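Local coordinates for protein Cel44C (Paenibacillus polymyxa, PDB 2YIH) that hydrolyses internal beta-1,4-glucosidic linkages of xyloglucan with its glycoside hydrolase family 44 catalytic part, one piece of a longer multidomain protein, at residues G370-G378 with Y400-Y408; V108-V116 with L208-V219. The protein carries 8 engineered substitutions. One frame throughout, in Å; residues are numbered along the deposited sequence. Where two conformers were deposited one is given.

Interaction 1: residues G370-G378 with Y400-Y408; sequences GIAMTDVLG and YVSAAYKLY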
# COMPACT_ATOMS: atom_id res chain seq x y z
N GLY A 370 -5.12 -15.62 3.09
CA GLY A 370 -5.94 -15.38 1.90
C GLY A 370 -7.26 -14.71 2.28
O GLY A 370 -7.71 -13.75 1.65
N ILE A 371 -7.91 -15.26 3.29
CA ILE A 371 -9.18 -14.69 3.70
C ILE A 371 -9.02 -13.29 4.30
O ILE A 371 -9.81 -12.37 4.00
CB ILE A 371 -9.95 -15.64 4.63
CG1 ILE A 371 -10.36 -16.88 3.85
CG2 ILE A 371 -11.20 -14.94 5.21
CD1 ILE A 371 -11.04 -17.90 4.69
N ALA A 372 -7.99 -13.09 5.11
CA ALA A 372 -7.73 -11.73 5.62
C ALA A 372 -7.62 -10.73 4.47
O ALA A 372 -8.26 -9.68 4.50
CB ALA A 372 -6.47 -11.70 6.50
N MET A 373 -6.88 -11.09 3.41
CA MET A 373 -6.66 -10.18 2.31
C MET A 373 -7.88 -10.00 1.45
O MET A 373 -8.09 -8.93 0.89
CB MET A 373 -5.48 -10.64 1.45
CG MET A 373 -4.15 -10.30 2.06
SD MET A 373 -3.87 -8.50 2.16
CE MET A 373 -3.44 -8.03 0.48
N THR A 374 -8.69 -11.04 1.30
CA THR A 374 -9.92 -10.90 0.57
C THR A 374 -10.84 -9.90 1.28
O THR A 374 -11.58 -9.16 0.65
CB THR A 374 -10.55 -12.28 0.40
OG1 THR A 374 -9.58 -13.16 -0.20
CG2 THR A 374 -11.77 -12.19 -0.46
N ASP A 375 -10.75 -9.87 2.61
CA ASP A 375 -11.57 -8.91 3.35
C ASP A 375 -10.93 -7.49 3.19
O ASP A 375 -11.61 -6.52 2.88
CB ASP A 375 -11.69 -9.31 4.84
CG ASP A 375 -12.85 -8.61 5.55
OD1 ASP A 375 -13.64 -7.92 4.87
OD2 ASP A 375 -12.94 -8.72 6.79
N VAL A 376 -9.62 -7.41 3.38
CA VAL A 376 -8.90 -6.12 3.33
C VAL A 376 -9.10 -5.45 1.99
O VAL A 376 -9.38 -4.26 1.94
CB VAL A 376 -7.37 -6.30 3.65
CG1 VAL A 376 -6.55 -4.99 3.29
CG2 VAL A 376 -7.17 -6.71 5.15
N LEU A 377 -9.01 -6.17 0.88
CA LEU A 377 -9.18 -5.47 -0.40
C LEU A 377 -10.59 -4.87 -0.53
O LEU A 377 -10.74 -3.77 -1.07
CB LEU A 377 -8.87 -6.38 -1.60
CG LEU A 377 -7.40 -6.89 -1.61
CD1 LEU A 377 -7.20 -7.95 -2.74
CD2 LEU A 377 -6.46 -5.67 -1.86
N GLY A 378 -11.60 -5.60 -0.05
CA GLY A 378 -13.00 -5.07 -0.05
C GLY A 378 -13.11 -3.81 0.81
O GLY A 378 -13.73 -2.79 0.43
N TYR A 400 -1.42 -17.59 -0.97
CA TYR A 400 -2.78 -17.19 -0.56
C TYR A 400 -3.00 -15.68 -0.64
O TYR A 400 -4.14 -15.21 -0.84
CB TYR A 400 -3.16 -17.79 0.79
CG TYR A 400 -3.73 -19.20 0.68
CD1 TYR A 400 -5.01 -19.40 0.16
CD2 TYR A 400 -2.95 -20.32 1.02
CE1 TYR A 400 -5.56 -20.68 0.06
CE2 TYR A 400 -3.49 -21.60 0.93
CZ TYR A 400 -4.75 -21.78 0.40
OH TYR A 400 -5.29 -23.06 0.30
N VAL A 401 -1.91 -14.89 -0.58
CA VAL A 401 -2.05 -13.45 -0.90
C VAL A 401 -2.35 -13.28 -2.38
O VAL A 401 -3.25 -12.52 -2.76
CB VAL A 401 -0.79 -12.66 -0.47
CG1 VAL A 401 -0.91 -11.17 -0.94
CG2 VAL A 401 -0.67 -12.72 1.05
N SER A 402 -1.62 -13.98 -3.23
CA SER A 402 -1.86 -13.90 -4.66
C SER A 402 -3.29 -14.36 -4.95
O SER A 402 -3.95 -13.77 -5.80
CB SER A 402 -0.84 -14.73 -5.44
OG SER A 402 0.47 -14.17 -5.33
N ALA A 403 -3.76 -15.39 -4.26
CA ALA A 403 -5.15 -15.85 -4.44
C ALA A 403 -6.18 -14.75 -4.19
O ALA A 403 -7.09 -14.54 -4.98
CB ALA A 403 -5.49 -17.08 -3.53
N ALA A 404 -5.97 -13.99 -3.12
CA ALA A 404 -6.89 -12.89 -2.77
C ALA A 404 -6.92 -11.85 -3.88
O ALA A 404 -8.02 -11.41 -4.28
CB ALA A 404 -6.50 -12.25 -1.42
N TYR A 405 -5.75 -11.44 -4.38
CA TYR A 405 -5.75 -10.48 -5.50
C TYR A 405 -6.46 -11.06 -6.72
O TYR A 405 -7.22 -10.36 -7.37
CB TYR A 405 -4.33 -10.01 -5.90
CG TYR A 405 -3.77 -9.00 -4.92
CD1 TYR A 405 -4.13 -7.64 -4.99
CD2 TYR A 405 -2.91 -9.41 -3.90
CE1 TYR A 405 -3.65 -6.71 -4.04
CE2 TYR A 405 -2.40 -8.49 -2.97
CZ TYR A 405 -2.78 -7.14 -3.05
OH TYR A 405 -2.37 -6.24 -2.11
N LYS A 406 -6.13 -12.30 -7.06
CA LYS A 406 -6.72 -12.90 -8.26
C LYS A 406 -8.24 -13.02 -8.08
O LYS A 406 -8.96 -12.87 -9.04
CB LYS A 406 -6.10 -14.28 -8.55
CG LYS A 406 -4.67 -14.10 -9.03
CD LYS A 406 -3.82 -15.39 -8.97
CE LYS A 406 -4.33 -16.42 -9.94
NZ LYS A 406 -3.73 -17.77 -9.65
N LEU A 407 -8.71 -13.29 -6.86
CA LEU A 407 -10.16 -13.38 -6.67
C LEU A 407 -10.87 -12.06 -7.04
O LEU A 407 -12.00 -12.08 -7.61
CB LEU A 407 -10.53 -13.86 -5.26
CG LEU A 407 -12.00 -14.26 -5.09
CD1 LEU A 407 -12.26 -15.59 -5.78
CD2 LEU A 407 -12.33 -14.39 -3.59
N TYR A 408 -10.21 -10.93 -6.77
CA TYR A 408 -10.73 -9.61 -7.16
C TYR A 408 -10.43 -9.21 -8.60
O TYR A 408 -11.20 -8.44 -9.20
CB TYR A 408 -10.17 -8.51 -6.22
CG TYR A 408 -10.94 -8.39 -4.92
CD1 TYR A 408 -10.74 -9.30 -3.89
CD2 TYR A 408 -11.95 -7.45 -4.79
CE1 TYR A 408 -11.47 -9.22 -2.73
CE2 TYR A 408 -12.68 -7.34 -3.58
CZ TYR A 408 -12.46 -8.25 -2.59
OH TYR A 408 -13.16 -8.19 -1.39
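L377 lies between two tyrosines and uses different parts of its side chain for each. Its CB stands over the centre of the Y408 ring, 4.1 Å from the centroid, while CD1 lies over one face of the Y405 ring, offset toward the rim. Both are CH-pi contacts. CD2 adds a touch on Y405 CE1 at 3.7 Å. M373 reaches the same tyrosine with its last carbon: bends at chi2 (-66°) and chi3 curl the chain until CE lies 3.3 Å from Y405 OH. Where the helices come close, A404 and G370 keep the gap narrow: A404 CB presses on M373 CB at a tight 3.4 Å, and the bare CA of G370 makes a CA-H...O contact with Y400 O at 3.3 Å. The one cross-helix hydrogen bond runs from Y408 OH to T374 O, 2.8 Å long and almost in line with the carbonyl (160°). G378 N, the usual i+4 donor of a helix, stands 3.6 Å from T374 O, and the tyrosine hydroxyl is the donor that reaches it. A beta carbon on G378 would collide with Y408 OH. F480 and V450 of the beta-sandwich pack against the pair, as does Y359 of barrel strand 353-359. Crossing at -36°, these are the helices after the seventh and eighth barrel strands, the side-by-side packing of adjacent outer helices in a (beta/alpha)8 barrel.

Interaction 2: residues V108-V116 with L208-V219; sequences VTLPMAGYV and LVDRSVSLSKAV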
# COMPACT_ATOMS: atom_id res chain seq x y z
N VAL A 108 7.36 6.07 -7.32
CA VAL A 108 8.82 5.98 -7.21
C VAL A 108 9.32 6.80 -5.99
O VAL A 108 9.06 8.00 -5.87
CB VAL A 108 9.43 6.55 -8.52
CG1 VAL A 108 10.96 6.65 -8.42
CG2 VAL A 108 9.01 5.67 -9.73
N THR A 109 10.07 6.16 -5.12
CA THR A 109 10.61 6.86 -3.96
C THR A 109 11.82 7.70 -4.35
O THR A 109 12.69 7.23 -5.12
CB THR A 109 11.04 5.82 -2.91
OG1 THR A 109 9.87 5.07 -2.54
CG2 THR A 109 11.62 6.46 -1.62
N LEU A 110 11.93 8.86 -3.70
CA LEU A 110 13.06 9.80 -3.90
C LEU A 110 13.75 9.91 -2.55
O LEU A 110 13.11 9.68 -1.51
CB LEU A 110 12.54 11.18 -4.31
CG LEU A 110 11.81 11.17 -5.67
CD1 LEU A 110 11.36 12.58 -6.00
CD2 LEU A 110 12.75 10.66 -6.75
N PRO A 111 15.05 10.24 -2.55
CA PRO A 111 15.79 10.18 -1.26
C PRO A 111 15.68 11.50 -0.47
O PRO A 111 15.77 12.58 -1.08
CB PRO A 111 17.26 10.00 -1.72
CG PRO A 111 17.30 10.73 -3.07
CD PRO A 111 15.93 10.45 -3.72
N MET A 112 15.59 11.41 0.86
CA MET A 112 15.45 12.62 1.66
C MET A 112 16.27 12.55 2.97
O MET A 112 16.38 13.53 3.69
CB MET A 112 13.94 12.86 1.94
CG MET A 112 13.58 14.28 2.19
SD MET A 112 11.80 14.52 2.43
CE MET A 112 11.43 13.34 3.73
N ALA A 113 16.83 11.39 3.29
CA ALA A 113 17.54 11.27 4.56
C ALA A 113 18.87 12.02 4.52
O ALA A 113 19.40 12.38 5.59
CB ALA A 113 17.74 9.77 4.95
N GLY A 114 19.40 12.22 3.32
CA GLY A 114 20.40 13.26 3.04
C GLY A 114 21.59 12.78 2.21
O GLY A 114 22.35 13.61 1.66
N TYR A 115 21.81 11.46 2.18
CA TYR A 115 22.89 10.86 1.39
C TYR A 115 22.43 9.61 0.66
O TYR A 115 21.50 8.91 1.11
CB TYR A 115 24.06 10.46 2.30
CG TYR A 115 24.65 11.63 3.10
CD1 TYR A 115 24.05 12.06 4.29
CD2 TYR A 115 25.78 12.31 2.63
CE1 TYR A 115 24.57 13.14 5.00
CE2 TYR A 115 26.32 13.38 3.35
CZ TYR A 115 25.68 13.82 4.49
OH TYR A 115 26.26 14.83 5.26
N VAL A 116 23.17 9.25 -0.39
CA VAL A 116 22.93 8.01 -1.11
C VAL A 116 24.26 7.26 -1.32
O VAL A 116 25.33 7.85 -1.19
CB VAL A 116 22.21 8.23 -2.47
CG1 VAL A 116 20.79 8.83 -2.21
CG2 VAL A 116 23.04 9.19 -3.40
N LEU A 208 11.59 17.07 9.59
CA LEU A 208 10.88 16.27 8.58
C LEU A 208 10.06 17.17 7.67
O LEU A 208 10.11 17.03 6.44
CB LEU A 208 10.02 15.22 9.25
CG LEU A 208 9.30 14.30 8.24
CD1 LEU A 208 10.28 13.68 7.23
CD2 LEU A 208 8.52 13.24 9.00
N VAL A 209 9.31 18.10 8.25
CA VAL A 209 8.53 19.04 7.43
C VAL A 209 9.44 19.87 6.51
O VAL A 209 9.16 20.02 5.33
CB VAL A 209 7.63 19.95 8.28
CG1 VAL A 209 7.08 21.14 7.43
CG2 VAL A 209 6.50 19.14 8.88
N ASP A 210 10.52 20.41 7.05
CA ASP A 210 11.44 21.20 6.24
C ASP A 210 12.06 20.40 5.08
O ASP A 210 12.13 20.89 3.96
CB ASP A 210 12.55 21.82 7.12
CG ASP A 210 12.04 22.94 8.04
OD1 ASP A 210 10.92 23.47 7.83
OD2 ASP A 210 12.78 23.26 8.99
N ARG A 211 12.51 19.17 5.37
CA ARG A 211 13.09 18.33 4.31
C ARG A 211 12.04 18.03 3.24
O ARG A 211 12.35 18.03 2.05
CB ARG A 211 13.58 17.01 4.91
CG ARG A 211 14.91 17.16 5.64
CD ARG A 211 15.38 15.80 6.17
NE ARG A 211 16.61 15.93 6.96
CZ ARG A 211 17.83 15.99 6.42
NH1 ARG A 211 17.98 15.96 5.10
NH2 ARG A 211 18.90 16.16 7.20
N SER A 212 10.81 17.82 3.68
CA SER A 212 9.70 17.48 2.80
C SER A 212 9.32 18.64 1.89
O SER A 212 9.07 18.46 0.69
CB SER A 212 8.47 17.10 3.67
OG SER A 212 8.73 15.89 4.38
N VAL A 213 9.22 19.82 2.47
CA VAL A 213 8.90 21.02 1.67
C VAL A 213 9.97 21.29 0.65
O VAL A 213 9.67 21.52 -0.52
CB VAL A 213 8.71 22.24 2.59
CG1 VAL A 213 8.68 23.57 1.75
CG2 VAL A 213 7.47 22.03 3.43
N SER A 214 11.24 21.18 1.05
CA SER A 214 12.34 21.41 0.10
C SER A 214 12.33 20.41 -1.07
O SER A 214 12.52 20.78 -2.23
CB SER A 214 13.70 21.37 0.81
OG SER A 214 14.74 21.57 -0.14
N LEU A 215 12.10 19.13 -0.77
CA LEU A 215 12.16 18.10 -1.83
C LEU A 215 10.90 18.24 -2.72
O LEU A 215 11.01 18.20 -3.95
CB LEU A 215 12.24 16.70 -1.21
CG LEU A 215 12.14 15.52 -2.19
CD1 LEU A 215 13.13 15.64 -3.36
CD2 LEU A 215 12.39 14.20 -1.36
N SER A 216 9.75 18.45 -2.09
CA SER A 216 8.50 18.53 -2.85
C SER A 216 8.56 19.71 -3.80
O SER A 216 8.22 19.57 -4.98
CB SER A 216 7.28 18.68 -1.93
OG SER A 216 6.10 18.58 -2.72
N LYS A 217 9.05 20.86 -3.32
CA LYS A 217 9.20 22.02 -4.23
C LYS A 217 10.06 21.70 -5.43
O LYS A 217 9.72 22.09 -6.56
CB LYS A 217 9.83 23.20 -3.49
CG LYS A 217 8.84 23.85 -2.57
CD LYS A 217 9.58 24.72 -1.56
CE LYS A 217 10.55 25.68 -2.22
NZ LYS A 217 11.04 26.65 -1.17
N ALA A 218 11.18 21.02 -5.20
CA ALA A 218 12.08 20.69 -6.30
C ALA A 218 11.41 19.79 -7.32
O ALA A 218 11.64 19.95 -8.50
CB ALA A 218 13.37 20.05 -5.78
N VAL A 219 10.65 18.81 -6.86
CA VAL A 219 9.95 17.91 -7.77
C VAL A 219 8.88 18.65 -8.58
O VAL A 219 8.77 18.44 -9.79
CB VAL A 219 9.29 16.78 -6.96
CG1 VAL A 219 8.40 15.87 -7.90
CG2 VAL A 219 10.40 15.95 -6.23
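M112 is the bump, and the hollow that takes it is moulded by L208, R211, S212 and L215 on one side of the helix. With CG anti to the backbone N (chi1 -154°), its chain leaves the loop almost straight until the bend at chi3 turns the methyl obliquely toward the L208 end of the helix. CG rests against L215 CD2 at 3.7 Å, SD lies 3.6 Å from S212 CA, and CE ends 3.7 Å from L208 CD1, the two side chains meeting at about a right angle. S212 OG lines the hollow beside the methyl while it bonds back to L208 O at 2.7 Å, from the opposite face of that carbonyl to the backbone N of the same serine. A second, smaller fit lies further along, where L110 CD1 meets V219 CG2 at 3.5 Å, and L215 CD2 dips between L110 and M112 to lie 3.8 Å from P111 O. This is the outer layer of a (beta/alpha)8 barrel: helix 205-222, which follows the fourth strand, packs against the C-terminal end of the third strand, with Y182 and L184 of the fourth strand in the same packing. At the partly exposed edge, R211 reaches the loop, extended from CG to NE, its guanidinium lying with one face beneath A113 O and NH1 3.2 Å from M112 O, while NE is salt-bridged to E207. An alanine here would keep the CB beside M112 CG but is likely to uncover the loop carbonyls and leave E207 without this charged mate. G114, next to NH1, has backbone angles at which a side chain would jam against A113 O. D185 accepts a hydrogen bond from M112 N.

Overall arrangement
From the N terminus the chain runs through sandwich strand 9-22 before entering the barrel. Interaction 2 closes first: its 91 intervening residues include the fourth barrel strand, and it ties the end of the third strand and the loop beyond it to helix 205-222. After strands five to seven, interaction 1 closes a much shorter loop of 21 residues holding the eighth strand, and joins the helices that follow the seventh and eighth. The two loops run in series, neither nesting nor crossing, on opposite sides of the chain's centre, nearest atoms about 17 Å apart: interaction 2 is remote from the sandwich, interaction 1 beside the sandwich. Each illustrates how sequence-adjacent beta-alpha units lock side to side.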